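Lysosome-associated membrane glycoprotein 2 (Mus musculus, PDB 5GV3) inhibits the proton channel TMEM175 and so helps acidify the lysosome, and takes part in lysosome biogenesis and autophagy as a heavily glycosylated membrane protein. Local coordinates at residues A[2-7]-A[12-17]; A[79-84]-A[146-151]. All coordinates share one frame; numbering follows the deposited sequence.

Both contacts belong to the first lumenal domain, an all-beta unit of two sheets. They come in series along the chain. Contact 1 closes the hairpin of strands 2-8 and 11-28, and contact 2, whose segments are 62 residues apart, brings the start of strand 81-91 against the chain leaving strand 136-146. Their centres lie about 12 Å apart, and they meet directly: Gln146 N is 2.8 Å from Tyr15 O and Val149 N is 2.9 Å from Cys13 O, both probable hydrogen bonds. Contact 1 is thus local pairing within one sheet, while in contact 2 the chain following strand 136-146 joins that sheet to the four-stranded antiparallel one, tying the two halves of the domain together.

Contact 1: A[2-7]-A[12-17]. With ZN (zinc ion), chain C; NAG (2-acetamido-2-deoxy-beta-D-glucopyranose), chain L.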
ATOM      1  N   LEU A   2      -9.659  -2.697  -1.885  1.00 43.56           N
ATOM      2  CA  LEU A   2      -9.060  -2.864  -0.558  1.00 36.21           C
ATOM      3  C   LEU A   2      -9.660  -1.961   0.524  1.00 36.44           C
ATOM      4  O   LEU A   2      -9.688  -0.741   0.381  1.00 36.83           O
ATOM      5  CB  LEU A   2      -7.546  -2.670  -0.651  1.00 43.07           C
ATOM      6  CG  LEU A   2      -6.942  -3.655  -1.676  1.00 43.06           C
ATOM      7  CD1 LEU A   2      -5.458  -3.398  -1.867  1.00 37.85           C
ATOM      8  CD2 LEU A   2      -7.220  -5.119  -1.343  1.00 42.03           C
ATOM      9  N   ILE A   3     -10.157  -2.569   1.595  1.00 39.65           N
ATOM     10  CA  ILE A   3     -10.702  -1.811   2.712  1.00 38.01           C
ATOM     11  C   ILE A   3     -10.143  -2.335   4.014  1.00 40.25           C
ATOM     12  O   ILE A   3     -10.268  -3.515   4.336  1.00 42.35           O
ATOM     13  CB  ILE A   3     -12.239  -1.867   2.788  1.00 45.46           C
ATOM     14  CG1 ILE A   3     -12.869  -1.168   1.584  1.00 51.09           C
ATOM     15  CG2 ILE A   3     -12.717  -1.193   4.072  1.00 46.13           C
ATOM     16  CD1 ILE A   3     -14.338  -1.508   1.386  1.00 51.72           C
ATOM     17  N   VAL A   4      -9.509  -1.437   4.754  1.00 40.25           N
ATOM     18  CA  VAL A   4      -9.000  -1.747   6.077  1.00 39.27           C
ATOM     19  C   VAL A   4      -9.648  -0.795   7.064  1.00 41.55           C
ATOM     20  O   VAL A   4      -9.340   0.393   7.079  1.00 46.08           O
ATOM     21  CB  VAL A   4      -7.468  -1.648   6.119  1.00 34.13           C
ATOM     22  CG1 VAL A   4      -6.939  -1.877   7.531  1.00 34.21           C
ATOM     23  CG2 VAL A   4      -6.860  -2.661   5.153  1.00 43.27           C
ATOM     24  N   ASN A   5     -10.576  -1.322   7.852  1.00 44.31           N
ATOM     25  CA  ASN A   5     -11.324  -0.535   8.817  1.00 43.44           C
ATOM     26  C   ASN A   5     -11.027  -1.060  10.217  1.00 47.29           C
ATOM     27  O   ASN A   5     -11.659  -2.014  10.678  1.00 38.23           O
ATOM     28  CB  ASN A   5     -12.820  -0.600   8.491  1.00 36.78           C
ATOM     29  CG  ASN A   5     -13.683   0.226   9.438  1.00 56.36           C
ATOM     30  OD1 ASN A   5     -13.189   0.884  10.354  1.00 47.51           O
ATOM     31  ND2 ASN A   5     -14.992   0.198   9.200  1.00 48.67           N
ATOM     32  N   LEU A   6     -10.024  -0.468  10.864  1.00 37.40           N
ATOM     33  CA  LEU A   6      -9.601  -0.898  12.184  1.00 43.02           C
ATOM     34  C   LEU A   6     -10.369  -0.136  13.257  1.00 39.26           C
ATOM     35  O   LEU A   6     -10.534   1.079  13.165  1.00 49.22           O
ATOM     36  CB  LEU A   6      -8.105  -0.664  12.365  1.00 33.27           C
ATOM     37  CG  LEU A   6      -7.212  -1.317  11.307  1.00 47.64           C
ATOM     38  CD1 LEU A   6      -5.760  -0.969  11.559  1.00 36.74           C
ATOM     39  CD2 LEU A   6      -7.425  -2.808  11.321  1.00 36.09           C
ATOM     40  N   THR A   7     -10.823  -0.852  14.280  1.00 40.74           N
ATOM     41  CA  THR A   7     -11.603  -0.246  15.351  1.00 52.08           C
ATOM     42  C   THR A   7     -11.028  -0.590  16.715  1.00 54.86           C
ATOM     43  O   THR A   7     -10.441  -1.655  16.897  1.00 48.13           O
ATOM     44  CB  THR A   7     -13.086  -0.682  15.326  1.00 50.03           C
ATOM     45  OG1 THR A   7     -13.179  -2.092  15.573  1.00 43.36           O
ATOM     46  CG2 THR A   7     -13.751  -0.340  13.989  1.00 44.49           C
ATOM     47  N   THR A  12     -13.861   3.521  15.155  1.00 49.29           N
ATOM     48  CA  THR A  12     -12.841   3.434  14.125  1.00 45.82           C
ATOM     49  C   THR A  12     -11.608   4.252  14.498  1.00 55.24           C
ATOM     50  O   THR A  12     -11.725   5.431  14.824  1.00 54.81           O
ATOM     51  CB  THR A  12     -13.380   3.950  12.785  1.00 47.88           C
ATOM     52  OG1 THR A  12     -14.475   3.131  12.361  1.00 50.92           O
ATOM     53  CG2 THR A  12     -12.286   3.938  11.722  1.00 50.05           C
ATOM     54  N   CYS A  13     -10.428   3.633  14.450  1.00 44.12           N
ATOM     55  CA  CYS A  13      -9.197   4.376  14.721  1.00 50.01           C
ATOM     56  C   CYS A  13      -8.353   4.535  13.459  1.00 44.76           C
ATOM     57  O   CYS A  13      -7.466   5.380  13.412  1.00 48.98           O
ATOM     58  CB  CYS A  13      -8.375   3.708  15.824  1.00 48.07           C
ATOM     59  SG  CYS A  13      -8.222   1.920  15.707  1.00 60.88           S
ATOM     60  N   LEU A  14      -8.649   3.740  12.431  1.00 41.51           N
ATOM     61  CA  LEU A  14      -7.971   3.870  11.137  1.00 36.73           C
ATOM     62  C   LEU A  14      -8.894   3.387  10.019  1.00 40.44           C
ATOM     63  O   LEU A  14      -9.477   2.310  10.110  1.00 38.64           O
ATOM     64  CB  LEU A  14      -6.657   3.084  11.109  1.00 34.67           C
ATOM     65  CG  LEU A  14      -5.823   3.130   9.807  1.00 40.64           C
ATOM     66  CD1 LEU A  14      -4.328   3.108  10.102  1.00 46.71           C
ATOM     67  CD2 LEU A  14      -6.178   2.007   8.814  1.00 32.45           C
ATOM     68  N   TYR A  15      -9.034   4.191   8.973  1.00 36.46           N
ATOM     69  CA  TYR A  15      -9.799   3.767   7.813  1.00 38.77           C
ATOM     70  C   TYR A  15      -8.964   3.934   6.547  1.00 40.21           C
ATOM     71  O   TYR A  15      -8.323   4.967   6.342  1.00 44.73           O
ATOM     72  CB  TYR A  15     -11.114   4.542   7.681  1.00 42.39           C
ATOM     73  CG  TYR A  15     -11.969   4.046   6.524  1.00 39.77           C
ATOM     74  CD1 TYR A  15     -12.854   2.988   6.695  1.00 42.58           C
ATOM     75  CD2 TYR A  15     -11.880   4.624   5.268  1.00 34.66           C
ATOM     76  CE1 TYR A  15     -13.627   2.525   5.652  1.00 46.33           C
ATOM     77  CE2 TYR A  15     -12.649   4.162   4.215  1.00 46.89           C
ATOM     78  CZ  TYR A  15     -13.518   3.113   4.413  1.00 45.47           C
ATOM     79  OH  TYR A  15     -14.283   2.647   3.365  1.00 46.84           O
ATOM     80  N   ALA A  16      -8.966   2.906   5.706  1.00 37.04           N
ATOM     81  CA  ALA A  16      -8.254   2.954   4.440  1.00 36.12           C
ATOM     82  C   ALA A  16      -9.058   2.245   3.356  1.00 35.81           C
ATOM     83  O   ALA A  16      -9.475   1.106   3.529  1.00 38.49           O
ATOM     84  CB  ALA A  16      -6.873   2.329   4.584  1.00 35.69           C
ATOM     85  N   GLU A  17      -9.292   2.952   2.257  1.00 38.35           N
ATOM     86  CA  GLU A  17     -10.016   2.447   1.098  1.00 40.73           C
ATOM     87  C   GLU A  17      -9.199   2.826  -0.134  1.00 38.67           C
ATOM     88  O   GLU A  17      -8.926   4.005  -0.342  1.00 40.59           O
ATOM     89  CB  GLU A  17     -11.434   3.052   1.098  1.00 37.72           C
ATOM     90  CG  GLU A  17     -12.409   2.846  -0.087  1.00 54.27           C
ATOM     91  CD  GLU A  17     -13.745   3.630   0.122  1.00 55.13           C
ATOM     92  OE1 GLU A  17     -13.992   4.131   1.239  1.00 51.42           O
ATOM     93  OE2 GLU A  17     -14.575   3.770  -0.794  1.00 81.17           O
TER
HETATM   94 ZN    ZN C 201     -15.751   4.770   0.524  1.00 45.33          ZN
HETATM   95  C1  NAG L 210     -15.920   0.909  10.021  1.00 50.91           C
HETATM   96  C2  NAG L 210     -17.139   1.429   9.228  1.00 49.80           C
HETATM   97  C3  NAG L 210     -18.200   2.029  10.157  1.00 60.02           C
HETATM   98  C4  NAG L 210     -18.534   1.053  11.278  1.00 56.65           C
HETATM   99  C5  NAG L 210     -17.256   0.617  11.988  1.00 51.22           C
HETATM  100  C6  NAG L 210     -17.501  -0.420  13.059  1.00 46.17           C
HETATM  101  C7  NAG L 210     -16.187   3.565   8.231  1.00 64.59           C
HETATM  102  C8  NAG L 210     -15.809   4.076   9.597  1.00 60.38           C
HETATM  103  N2  NAG L 210     -16.779   2.355   8.146  1.00 49.50           N
HETATM  104  O3  NAG L 210     -19.375   2.349   9.422  1.00 57.78           O
HETATM  105  O4  NAG L 210     -19.409   1.674  12.212  1.00 54.39           O
HETATM  106  O5  NAG L 210     -16.365   0.017  11.038  1.00 47.74           O
HETATM  107  O6  NAG L 210     -17.303  -1.734  12.549  1.00 59.33           O
HETATM  108  O7  NAG L 210     -15.959   4.228   7.225  1.00 74.99           O
HETATM  109  O   HOH W   1     -15.985   5.683   2.389  1.00 61.32           O
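Leu6 and Leu14 lie side by side on the inner face of a beta hairpin whose arms are 2-7 and 12-17, Leu6 CD1 4.1 Å from Leu14 CD2. Val4 and Ala16 continue this tightly packed apolar face. Between the arms, Val4 N binds Ala16 O at 2.8 Å and Leu6 N binds Leu14 O. Near the turn a classic beta bulge sets two residues opposite Leu6, whose O takes Cys13 N at 2.9 Å and, weakly, Leu14 N.

The other face carries an N-glycan and a metal. With CG anti to the backbone N (chi1 -179°), Asn5 presents ND2 to its covalently linked GlcNAc, and its OD1 accepts Thr12 OG1 on a lone pair at 3.3 Å. The sugar's acetamide O7 sits over one face of the Tyr15 ring, 3.3 Å from Tyr15 CE1, while Asn5 CG meets that ring at its edge. Tyr15 OH donates to Glu17 OE1 (2.6 Å) from above the carboxylate plane; both Glu17 oxygens bind a zinc ion that also holds a water. Solvent is met at Ile3 and Thr7.

Inward, Leu14 and Ala16 pack on Ile60 of strand 59-64, Cys13 is disulfide-bonded to Cys51, and strand 136-146 pairs with the other edge of 14-17.

Contact 2: A[79-84]-A[146-151]; sequences SHYSIH and QAFVQN
Tyr81 reaches across to the 146-151 segment with its ring, and two neighbouring residues there, Ala147 and Phe148, come over the same ring face. The Ala147 methyl lies above the hydroxyl-bearing half of the ring, CB 3.6 Å from Tyr81 CE1. It makes a CH-pi contact over the ring face, with CB 4.0 Å from the Tyr81 centroid. Phe148 covers the other end. Its CD2-CE2 edge is turned toward the face of Tyr81 in an offset edge-to-face pair, the planes at 70° and the two ring centroids 5.5 Å apart. That edge sits nearer the root of the tyrosine than its hydroxyl, Phe148 CE2 being 3.7 Å from Tyr81 CB.

With CG set between the backbone N and the carbonyl carbon (chi1 75°), Tyr81 carries its ring toward 146-151 and brings its hydroxyl to the backbone there. Tyr81 OH accepts the N-H of Ala147 at 3.2 Å, long but almost straight at 174°. The bond ties down the far end of the ring while Phe148 packs at its near end, so the phenol is held at both ends of its long axis.

Strand 81-91 lies between strands 68-76 and 106-117, and both help enclose the contact: Phe74 touches Ala147, Lys76 touches Phe148, and Val117 packs on Tyr81. Gln146 belongs to strand 136-146 of the mixed sheet, so the contact joins that sheet to the antiparallel one holding strand 81-91.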
ATOM      1  N   SER A  79       4.053  16.356  11.032  1.00 83.06           N
ATOM      2  CA  SER A  79       3.349  17.586  10.585  1.00 82.53           C
ATOM      3  C   SER A  79       2.188  17.472   9.572  1.00 82.96           C
ATOM      4  O   SER A  79       2.353  17.914   8.443  1.00 90.95           O
ATOM      5  CB  SER A  79       4.359  18.598  10.014  1.00 93.16           C
ATOM      6  OG  SER A  79       5.076  18.090   8.892  1.00 97.89           O
ATOM      7  N   HIS A  80       1.001  16.977   9.951  1.00 81.26           N
ATOM      8  CA  HIS A  80       0.705  16.346  11.237  1.00 75.45           C
ATOM      9  C   HIS A  80       0.586  14.817  11.281  1.00 71.02           C
ATOM     10  O   HIS A  80       0.479  14.252  12.363  1.00 62.25           O
ATOM     11  CB  HIS A  80      -0.558  16.948  11.847  1.00 73.37           C
ATOM     12  CG  HIS A  80      -0.274  18.032  12.831  1.00 92.17           C
ATOM     13  ND1 HIS A  80      -0.074  17.770  14.172  1.00 87.92           N
ATOM     14  CD2 HIS A  80      -0.084  19.360  12.673  1.00 88.37           C
ATOM     15  CE1 HIS A  80       0.178  18.901  14.802  1.00 86.40           C
ATOM     16  NE2 HIS A  80       0.183  19.881  13.915  1.00 96.80           N
ATOM     17  N   TYR A  81       0.521  14.135  10.145  1.00 61.16           N
ATOM     18  CA  TYR A  81       0.940  12.737  10.176  1.00 55.42           C
ATOM     19  C   TYR A  81       1.501  12.392   8.813  1.00 53.98           C
ATOM     20  O   TYR A  81       1.052  12.910   7.791  1.00 60.71           O
ATOM     21  CB  TYR A  81      -0.172  11.763  10.618  1.00 53.88           C
ATOM     22  CG  TYR A  81      -1.297  11.414   9.653  1.00 47.16           C
ATOM     23  CD1 TYR A  81      -1.155  10.379   8.731  1.00 41.11           C
ATOM     24  CD2 TYR A  81      -2.526  12.041   9.738  1.00 48.54           C
ATOM     25  CE1 TYR A  81      -2.188  10.028   7.878  1.00 52.26           C
ATOM     26  CE2 TYR A  81      -3.566  11.696   8.893  1.00 54.00           C
ATOM     27  CZ  TYR A  81      -3.392  10.692   7.964  1.00 47.43           C
ATOM     28  OH  TYR A  81      -4.428  10.351   7.129  1.00 57.36           O
ATOM     29  N   SER A  82       2.531  11.555   8.817  1.00 51.78           N
ATOM     30  CA  SER A  82       3.215  11.208   7.583  1.00 56.61           C
ATOM     31  C   SER A  82       2.846   9.823   7.112  1.00 53.49           C
ATOM     32  O   SER A  82       2.667   8.907   7.917  1.00 51.73           O
ATOM     33  CB  SER A  82       4.734  11.316   7.757  1.00 48.36           C
ATOM     34  OG  SER A  82       5.178  10.536   8.854  1.00 65.73           O
ATOM     35  N   ILE A  83       2.733   9.692   5.796  1.00 50.37           N
ATOM     36  CA  ILE A  83       2.580   8.409   5.137  1.00 44.50           C
ATOM     37  C   ILE A  83       3.956   8.070   4.606  1.00 47.22           C
ATOM     38  O   ILE A  83       4.498   8.782   3.765  1.00 52.34           O
ATOM     39  CB  ILE A  83       1.551   8.456   4.002  1.00 46.15           C
ATOM     40  CG1 ILE A  83       0.188   8.890   4.533  1.00 41.94           C
ATOM     41  CG2 ILE A  83       1.436   7.106   3.337  1.00 39.13           C
ATOM     42  CD1 ILE A  83      -0.796   9.164   3.451  1.00 45.52           C
ATOM     43  N   HIS A  84       4.532   6.995   5.124  1.00 38.58           N
ATOM     44  CA  HIS A  84       5.964   6.782   5.003  1.00 58.45           C
ATOM     45  C   HIS A  84       6.293   5.279   4.918  1.00 49.09           C
ATOM     46  O   HIS A  84       5.457   4.438   5.244  1.00 42.54           O
ATOM     47  CB  HIS A  84       6.643   7.484   6.193  1.00 47.71           C
ATOM     48  CG  HIS A  84       8.108   7.217   6.322  1.00 70.74           C
ATOM     49  ND1 HIS A  84       8.982   7.323   5.270  1.00 78.00           N
ATOM     50  CD2 HIS A  84       8.850   6.883   7.404  1.00 60.84           C
ATOM     51  CE1 HIS A  84      10.207   7.040   5.690  1.00 45.93           C
ATOM     52  NE2 HIS A  84      10.145   6.749   6.969  1.00 17.82           N
ATOM     53  N   GLN A 146      -7.856   7.772   6.253  1.00 39.31           N
ATOM     54  CA  GLN A 146      -7.620   8.534   7.477  1.00 40.00           C
ATOM     55  C   GLN A 146      -6.970   7.668   8.548  1.00 32.30           C
ATOM     56  O   GLN A 146      -7.546   6.689   9.019  1.00 37.22           O
ATOM     57  CB  GLN A 146      -8.906   9.151   8.031  1.00 38.98           C
ATOM     58  CG  GLN A 146      -8.613  10.055   9.238  1.00 42.28           C
ATOM     59  CD  GLN A 146      -9.849  10.708   9.840  1.00 47.97           C
ATOM     60  OE1 GLN A 146     -10.983  10.345   9.527  1.00 41.50           O
ATOM     61  NE2 GLN A 146      -9.627  11.692  10.702  1.00 42.76           N
ATOM     62  N   ALA A 147      -5.739   8.019   8.893  1.00 43.74           N
ATOM     63  CA  ALA A 147      -5.066   7.424  10.031  1.00 36.81           C
ATOM     64  C   ALA A 147      -5.351   8.276  11.256  1.00 49.85           C
ATOM     65  O   ALA A 147      -5.721   9.447  11.127  1.00 43.13           O
ATOM     66  CB  ALA A 147      -3.577   7.319   9.782  1.00 43.81           C
ATOM     67  N   PHE A 148      -5.208   7.674  12.432  1.00 43.72           N
ATOM     68  CA  PHE A 148      -5.404   8.371  13.696  1.00 48.00           C
ATOM     69  C   PHE A 148      -6.766   9.046  13.718  1.00 54.29           C
ATOM     70  O   PHE A 148      -6.869  10.269  13.747  1.00 52.26           O
ATOM     71  CB  PHE A 148      -4.276   9.381  13.932  1.00 49.44           C
ATOM     72  CG  PHE A 148      -2.900   8.805  13.714  1.00 53.03           C
ATOM     73  CD1 PHE A 148      -2.331   7.961  14.656  1.00 49.13           C
ATOM     74  CD2 PHE A 148      -2.181   9.103  12.569  1.00 41.79           C
ATOM     75  CE1 PHE A 148      -1.072   7.420  14.455  1.00 43.89           C
ATOM     76  CE2 PHE A 148      -0.917   8.571  12.361  1.00 43.49           C
ATOM     77  CZ  PHE A 148      -0.361   7.727  13.305  1.00 42.68           C
ATOM     78  N   VAL A 149      -7.812   8.233  13.676  1.00 56.18           N
ATOM     79  CA  VAL A 149      -9.165   8.743  13.700  1.00 47.27           C
ATOM     80  C   VAL A 149      -9.545   9.089  15.133  1.00 54.99           C
ATOM     81  O   VAL A 149      -9.406   8.268  16.037  1.00 54.29           O
ATOM     82  CB  VAL A 149     -10.156   7.720  13.142  1.00 49.27           C
ATOM     83  CG1 VAL A 149     -11.555   8.303  13.126  1.00 46.97           C
ATOM     84  CG2 VAL A 149      -9.733   7.289  11.739  1.00 46.32           C
ATOM     85  N   GLN A 150     -10.038  10.304  15.337  1.00 48.53           N
ATOM     86  CA  GLN A 150     -10.395  10.747  16.679  1.00 68.27           C
ATOM     87  C   GLN A 150     -11.891  10.609  16.928  1.00 57.49           C
ATOM     88  O   GLN A 150     -12.695  10.726  16.005  1.00 56.91           O
ATOM     89  CB  GLN A 150      -9.952  12.193  16.900  1.00 65.95           C
ATOM     90  CG  GLN A 150      -8.443  12.374  16.937  1.00 71.41           C
ATOM     91  CD  GLN A 150      -8.037  13.829  17.038  1.00 87.17           C
ATOM     92  OE1 GLN A 150      -8.883  14.724  17.017  1.00100.03           O
ATOM     93  NE2 GLN A 150      -6.737  14.076  17.146  1.00 84.24           N
ATOM     94  N   ASN A 151     -12.242  10.370  18.188  1.00 58.28           N
ATOM     95  CA  ASN A 151     -13.625  10.158  18.616  1.00 61.43           C
ATOM     96  C   ASN A 151     -14.315   8.979  17.926  1.00 66.83           C
ATOM     97  O   ASN A 151     -15.542   8.906  17.899  1.00 62.59           O
ATOM     98  CB  ASN A 151     -14.452  11.433  18.410  1.00 69.25           C
ATOM     99  CG  ASN A 151     -13.968  12.583  19.274  1.00 76.92           C
ATOM    100  OD1 ASN A 151     -13.227  12.380  20.239  1.00 75.90           O
ATOM    101  ND2 ASN A 151     -14.401  13.795  18.944  1.00 74.15           N
TER